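Local coordinates for putative branched-chain amino acid ABC transporter, periplasmic branched-chain amino acid-binding protein (Pseudomonas protegens Pf-5, PDB 4RU0) that probably binds a branched-chain amino acid or similar small solute in the periplasm and delivers it to an ABC transporter for uptake, at residues A337-R342 against L365-A370; L61-Q66 against F298-R303. One frame throughout, in Å; residues are numbered along the deposited sequence.

Contact 1 of 2, residues A337-R342 against L365-A370; sequences AVEAIR and LNIDDA
Glu339 turns the aliphatic half of its side chain against two branched side chains, Leu365 and Ile367, and the interface is almost wholly made of carbon. Leu365 points past the helix at its CB, yet its CD2 methyl reaches back to the helix surface, lying 3.8 Å from Glu339 CB and 3.9 Å from Ala340 N. That methyl therefore rests on the backbone between Glu339 and Ala340 as much as on a side chain; the closest backbone approach is 6.1 Å, between Ala340 CA and Leu365 CA. Ile367 behaves similarly: its CB is directed past the helix, but CG1 stands anti to the carbonyl carbon (chi1 -53°) and carries CD1 to 3.8 Å from Glu339 CG. The two side chains cross at a slant, the methyl end of Ile367 meeting the methylenes of Glu339. The bend at chi2 (-58°) turns the carboxylate along its own helix, on the side of Arg342, while OE2 stays 3.9 Å from Ile367 CD1. In the model Glu339 OE1 pairs with Arg371, though its exact position is less certain. Within one lobe of the periplasmic-binding-protein fold, helix 325-348 packs here on the short strand 366-367 and the loop residue just before it; the strand pairs antiparallel with strand 384-385 through backbone bonds of Ile367 with Leu384. Helix 369-375 completes the surroundings, its Met375 touching both Glu339 and Ile367.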
loop_
_atom_site.group_PDB
_atom_site.type_symbol
_atom_site.label_atom_id
_atom_site.label_comp_id
_atom_site.label_asym_id
_atom_site.label_seq_id
_atom_site.Cartn_x
_atom_site.Cartn_y
_atom_site.Cartn_z
ATOM N N ALA A 337 -11.073 5.700 -0.085
ATOM C CA ALA A 337 -12.410 5.366 -0.538
ATOM C C ALA A 337 -13.385 6.495 -0.214
ATOM O O ALA A 337 -14.187 6.891 -1.061
ATOM C CB ALA A 337 -12.865 4.063 0.092
ATOM N N VAL A 338 -13.299 7.015 1.009
ATOM C CA VAL A 338 -14.162 8.108 1.460
ATOM C C VAL A 338 -14.028 9.348 0.574
ATOM O O VAL A 338 -15.031 9.944 0.181
ATOM C CB VAL A 338 -13.860 8.489 2.926
ATOM C CG1 VAL A 338 -14.501 9.820 3.281
ATOM C CG2 VAL A 338 -14.343 7.400 3.866
ATOM N N GLU A 339 -12.796 9.726 0.249
ATOM C CA GLU A 339 -12.564 10.871 -0.627
ATOM C C GLU A 339 -13.034 10.598 -2.054
ATOM O O GLU A 339 -13.507 11.503 -2.745
ATOM C CB GLU A 339 -11.084 11.256 -0.630
ATOM C CG GLU A 339 -10.612 11.861 0.679
ATOM C CD GLU A 339 -11.396 13.107 1.066
ATOM O OE1 GLU A 339 -11.924 13.140 2.199
ATOM O OE2 GLU A 339 -11.484 14.047 0.244
ATOM N N ALA A 340 -12.890 9.350 -2.495
ATOM C CA ALA A 340 -13.358 8.950 -3.815
ATOM C C ALA A 340 -14.868 9.114 -3.902
ATOM O O ALA A 340 -15.392 9.656 -4.876
ATOM C CB ALA A 340 -12.959 7.511 -4.115
ATOM N N ILE A 341 -15.556 8.636 -2.872
ATOM C CA ILE A 341 -16.999 8.775 -2.772
ATOM C C ILE A 341 -17.388 10.249 -2.748
ATOM O O ILE A 341 -18.243 10.688 -3.521
ATOM C CB ILE A 341 -17.542 8.074 -1.514
ATOM C CG1 ILE A 341 -17.385 6.559 -1.650
ATOM C CG2 ILE A 341 -18.999 8.452 -1.280
ATOM C CD1 ILE A 341 -17.603 5.805 -0.363
ATOM N N ARG A 342 -16.735 11.003 -1.867
ATOM C CA ARG A 342 -16.958 12.438 -1.743
ATOM C C ARG A 342 -16.761 13.145 -3.079
ATOM O O ARG A 342 -17.565 13.989 -3.466
ATOM C CB ARG A 342 -16.022 13.028 -0.686
ATOM C CG ARG A 342 -16.062 14.546 -0.580
ATOM C CD ARG A 342 -15.269 15.050 0.621
ATOM N NE ARG A 342 -15.878 14.654 1.888
ATOM C CZ ARG A 342 -15.344 13.784 2.738
ATOM N NH1 ARG A 342 -14.184 13.214 2.460
ATOM N NH2 ARG A 342 -15.967 13.483 3.867
ATOM N N LEU A 365 -9.864 11.830 -8.343
ATOM C CA LEU A 365 -9.285 12.159 -7.052
ATOM C C LEU A 365 -8.235 13.248 -7.201
ATOM O O LEU A 365 -7.359 13.168 -8.059
ATOM C CB LEU A 365 -8.660 10.928 -6.402
ATOM C CG LEU A 365 -9.511 10.188 -5.375
ATOM C CD1 LEU A 365 -8.702 9.065 -4.741
ATOM C CD2 LEU A 365 -10.016 11.150 -4.320
ATOM N N ASN A 366 -8.346 14.276 -6.370
ATOM C CA ASN A 366 -7.360 15.346 -6.339
ATOM C C ASN A 366 -7.173 15.820 -4.909
ATOM O O ASN A 366 -7.787 16.793 -4.473
ATOM C CB ASN A 366 -7.776 16.506 -7.244
ATOM C CG ASN A 366 -6.641 17.485 -7.500
ATOM O OD1 ASN A 366 -5.824 17.756 -6.619
ATOM N ND2 ASN A 366 -6.588 18.023 -8.714
ATOM N N ILE A 367 -6.325 15.103 -4.183
ATOM C CA ILE A 367 -6.028 15.416 -2.794
ATOM C C ILE A 367 -4.857 16.387 -2.691
ATOM O O ILE A 367 -3.723 16.032 -3.014
ATOM C CB ILE A 367 -5.699 14.147 -2.001
ATOM C CG1 ILE A 367 -6.806 13.099 -2.177
ATOM C CG2 ILE A 367 -5.488 14.477 -0.541
ATOM C CD1 ILE A 367 -8.136 13.530 -1.631
ATOM N N ASP A 368 -5.148 17.607 -2.244
ATOM C CA ASP A 368 -4.139 18.651 -2.037
ATOM C C ASP A 368 -3.542 18.597 -0.641
ATOM O O ASP A 368 -4.008 17.851 0.217
ATOM C CB ASP A 368 -4.744 20.045 -2.251
ATOM C CG ASP A 368 -4.943 20.380 -3.710
ATOM O OD1 ASP A 368 -4.161 19.881 -4.545
ATOM O OD2 ASP A 368 -5.875 21.149 -4.018
ATOM N N ASP A 369 -2.521 19.413 -0.408
ATOM C CA ASP A 369 -2.018 19.615 0.944
ATOM C C ASP A 369 -3.060 20.354 1.780
ATOM O O ASP A 369 -3.213 20.090 2.976
ATOM C CB ASP A 369 -0.704 20.388 0.928
ATOM C CG ASP A 369 0.483 19.504 0.629
ATOM O OD1 ASP A 369 0.465 18.328 1.048
ATOM O OD2 ASP A 369 1.431 19.988 -0.024
ATOM N N ALA A 370 -3.771 21.280 1.142
ATOM C CA ALA A 370 -4.863 21.989 1.795
ATOM C C ALA A 370 -5.924 20.998 2.252
ATOM O O ALA A 370 -6.410 21.059 3.385
ATOM C CB ALA A 370 -5.468 23.021 0.857
#

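Contact 2 of 2, residues L61-Q66 against F298-R303; sequences LNYINQ and FEIHKR
Tyr63 and Arg303 meet between two helices, both with CB directed at the opposite segment, and Ile300 adds an apolar touch. The polar part is slight: Arg303 NH1 donates to Tyr63 OH over 3.3 Å, a weak bond although its N-H...O angle is 159°. The hydroxyl lies at the guanidinium edge, near its plane, while the ring and guanidinium planes stand 41° apart, so the two flat groups do not stack. Van der Waals contacts accompany this bond. The Arg303 CD methylene lies against the hydroxyl oxygen, 3.3 Å from Tyr63 OH, and Arg303 CB is 3.9 Å from Tyr63 CE1, so the arginine chain, extended from CG to NE, passes obliquely by the phenol from its ring to its hydroxyl. The apolar contact is on the CE2 side of the ring, where Ile300 CD1 comes to 4.3 Å from Tyr63 CE2. Tyr63 gains its reach from chi1 of 168°, which sets CG anti to the backbone N. Charge pairing steadies the guanidinium from its own helix: Arg303 NH2 bonds Glu299 OE2 at 2.9 Å, with the acceptor in the guanidinium plane but the donor above the carboxylate plane. NH2 also bonds the carbonyl O of Asp374. Within one lobe of the periplasmic-binding-protein fold, the contact joins distant parts of the sequence: helix 47-67, near its C-terminal end, and the first turns of helix 299-309, bordered by Asp374 of helix 369-375 and Tyr377 of the following loop.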
loop_
_atom_site.group_PDB
_atom_site.type_symbol
_atom_site.label_atom_id
_atom_site.label_comp_id
_atom_site.label_asym_id
_atom_site.label_seq_id
_atom_site.Cartn_x
_atom_site.Cartn_y
_atom_site.Cartn_z
ATOM N N LEU A 61 -14.322 5.170 9.720
ATOM C CA LEU A 61 -15.682 5.157 9.187
ATOM C C LEU A 61 -16.665 5.612 10.264
ATOM O O LEU A 61 -17.612 6.355 9.989
ATOM C CB LEU A 61 -16.067 3.764 8.676
ATOM C CG LEU A 61 -15.358 3.229 7.427
ATOM C CD1 LEU A 61 -15.814 1.810 7.118
ATOM C CD2 LEU A 61 -15.593 4.133 6.232
ATOM N N ASN A 62 -16.429 5.154 11.490
ATOM C CA ASN A 62 -17.233 5.557 12.632
ATOM C C ASN A 62 -17.173 7.068 12.822
ATOM O O ASN A 62 -18.201 7.731 12.985
ATOM C CB ASN A 62 -16.750 4.842 13.897
ATOM C CG ASN A 62 -17.890 4.272 14.714
ATOM O OD1 ASN A 62 -18.984 4.837 14.756
ATOM N ND2 ASN A 62 -17.642 3.140 15.362
ATOM N N TYR A 63 -15.952 7.594 12.780
ATOM C CA TYR A 63 -15.688 9.021 12.911
ATOM C C TYR A 63 -16.452 9.848 11.881
ATOM O O TYR A 63 -17.088 10.840 12.225
ATOM C CB TYR A 63 -14.179 9.287 12.788
ATOM C CG TYR A 63 -13.817 10.745 12.617
ATOM C CD1 TYR A 63 -13.679 11.581 13.717
ATOM C CD2 TYR A 63 -13.610 11.285 11.353
ATOM C CE1 TYR A 63 -13.351 12.917 13.562
ATOM C CE2 TYR A 63 -13.284 12.616 11.190
ATOM C CZ TYR A 63 -13.156 13.428 12.295
ATOM O OH TYR A 63 -12.830 14.754 12.129
ATOM N N ILE A 64 -16.386 9.436 10.619
ATOM C CA ILE A 64 -17.047 10.158 9.533
ATOM C C ILE A 64 -18.557 10.267 9.760
ATOM O O ILE A 64 -19.159 11.309 9.498
ATOM C CB ILE A 64 -16.775 9.483 8.171
ATOM C CG1 ILE A 64 -15.308 9.660 7.779
ATOM C CG2 ILE A 64 -17.674 10.054 7.083
ATOM C CD1 ILE A 64 -14.921 11.095 7.493
ATOM N N ASN A 65 -19.159 9.194 10.264
ATOM C CA ASN A 65 -20.597 9.167 10.515
ATOM C C ASN A 65 -21.007 10.072 11.671
ATOM O O ASN A 65 -21.919 10.885 11.544
ATOM C CB ASN A 65 -21.064 7.738 10.800
ATOM C CG ASN A 65 -21.396 6.967 9.539
ATOM O OD1 ASN A 65 -21.638 7.550 8.482
ATOM N ND2 ASN A 65 -21.419 5.646 9.648
ATOM N N GLN A 66 -20.324 9.929 12.799
ATOM C CA GLN A 66 -20.749 10.583 14.024
ATOM C C GLN A 66 -20.289 12.039 14.130
ATOM O O GLN A 66 -20.983 12.864 14.726
ATOM C CB GLN A 66 -20.257 9.778 15.230
ATOM C CG GLN A 66 -20.681 8.314 15.191
ATOM C CD GLN A 66 -20.408 7.580 16.491
ATOM O OE1 GLN A 66 -20.087 8.192 17.506
ATOM N NE2 GLN A 66 -20.536 6.258 16.465
ATOM N N PHE A 298 -0.452 12.345 14.744
ATOM C CA PHE A 298 -0.951 13.124 13.618
ATOM C C PHE A 298 -2.269 13.777 14.007
ATOM O O PHE A 298 -2.903 13.370 14.983
ATOM C CB PHE A 298 -1.126 12.248 12.380
ATOM C CG PHE A 298 0.153 11.632 11.891
ATOM C CD1 PHE A 298 1.001 12.336 11.052
ATOM C CD2 PHE A 298 0.510 10.348 12.274
ATOM C CE1 PHE A 298 2.179 11.772 10.605
ATOM C CE2 PHE A 298 1.687 9.777 11.826
ATOM C CZ PHE A 298 2.523 10.489 10.990
ATOM N N GLU A 299 -2.681 14.790 13.250
ATOM C CA GLU A 299 -3.890 15.536 13.580
ATOM C C GLU A 299 -5.119 14.636 13.662
ATOM O O GLU A 299 -5.876 14.701 14.634
ATOM C CB GLU A 299 -4.138 16.648 12.562
ATOM C CG GLU A 299 -5.368 17.487 12.888
ATOM C CD GLU A 299 -5.590 18.622 11.911
ATOM O OE1 GLU A 299 -4.947 18.625 10.837
ATOM O OE2 GLU A 299 -6.412 19.514 12.221
ATOM N N ILE A 300 -5.305 13.797 12.644
ATOM C CA ILE A 300 -6.459 12.902 12.581
ATOM C C ILE A 300 -6.481 11.947 13.776
ATOM O O ILE A 300 -7.547 11.645 14.312
ATOM C CB ILE A 300 -6.477 12.086 11.254
ATOM C CG1 ILE A 300 -7.703 11.170 11.186
ATOM C CG2 ILE A 300 -5.197 11.279 11.083
ATOM C CD1 ILE A 300 -9.025 11.913 11.117
ATOM N N HIS A 301 -5.301 11.503 14.205
ATOM C CA HIS A 301 -5.175 10.563 15.314
ATOM C C HIS A 301 -5.723 11.126 16.619
ATOM O O HIS A 301 -6.279 10.391 17.439
ATOM C CB HIS A 301 -3.715 10.162 15.510
ATOM C CG HIS A 301 -3.226 9.156 14.515
ATOM N ND1 HIS A 301 -3.147 7.810 14.799
ATOM C CD2 HIS A 301 -2.786 9.299 13.244
ATOM C CE1 HIS A 301 -2.682 7.165 13.745
ATOM N NE2 HIS A 301 -2.454 8.047 12.787
ATOM N N LYS A 302 -5.559 12.430 16.814
ATOM C CA LYS A 302 -6.015 13.059 18.043
ATOM C C LYS A 302 -7.527 13.256 18.034
ATOM O O LYS A 302 -8.167 13.195 19.083
ATOM C CB LYS A 302 -5.291 14.386 18.260
ATOM C CG LYS A 302 -3.865 14.201 18.761
ATOM C CD LYS A 302 -3.075 15.495 18.727
ATOM C CE LYS A 302 -1.784 15.365 19.520
ATOM N NZ LYS A 302 -0.966 14.197 19.088
ATOM N N ARG A 303 -8.099 13.478 16.853
ATOM C CA ARG A 303 -9.554 13.529 16.716
ATOM C C ARG A 303 -10.153 12.173 17.061
ATOM O O ARG A 303 -11.219 12.088 17.669
ATOM C CB ARG A 303 -9.969 13.932 15.301
ATOM C CG ARG A 303 -9.377 15.229 14.808
ATOM C CD ARG A 303 -9.914 15.574 13.431
ATOM N NE ARG A 303 -9.176 16.671 12.816
ATOM C CZ ARG A 303 -9.428 17.155 11.604
ATOM N NH1 ARG A 303 -10.402 16.639 10.870
ATOM N NH2 ARG A 303 -8.703 18.157 11.125
#

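In the fold
Both contacts are buried and lie on the same side of the chain's centre, about 15 Å apart between their own centres. Contact 1 is nearer the middle, about 17 Å from the chain's centre against about 21 Å, and all four of its touching residues are buried; contact 2 includes a partly exposed arginine. Their chemistry differs: contact 1 is carbon-to-carbon packing beside a buried carboxylate, whereas contact 2 combines van der Waals touches with a weak hydrogen bond. They use different helices but meet through Val338 CG2 and Leu61 CD2, 4.2 Å apart. Helices 299-309 and 325-348 are consecutive, and helix 369-375 borders both contacts, through Met375 and Asp374 respectively.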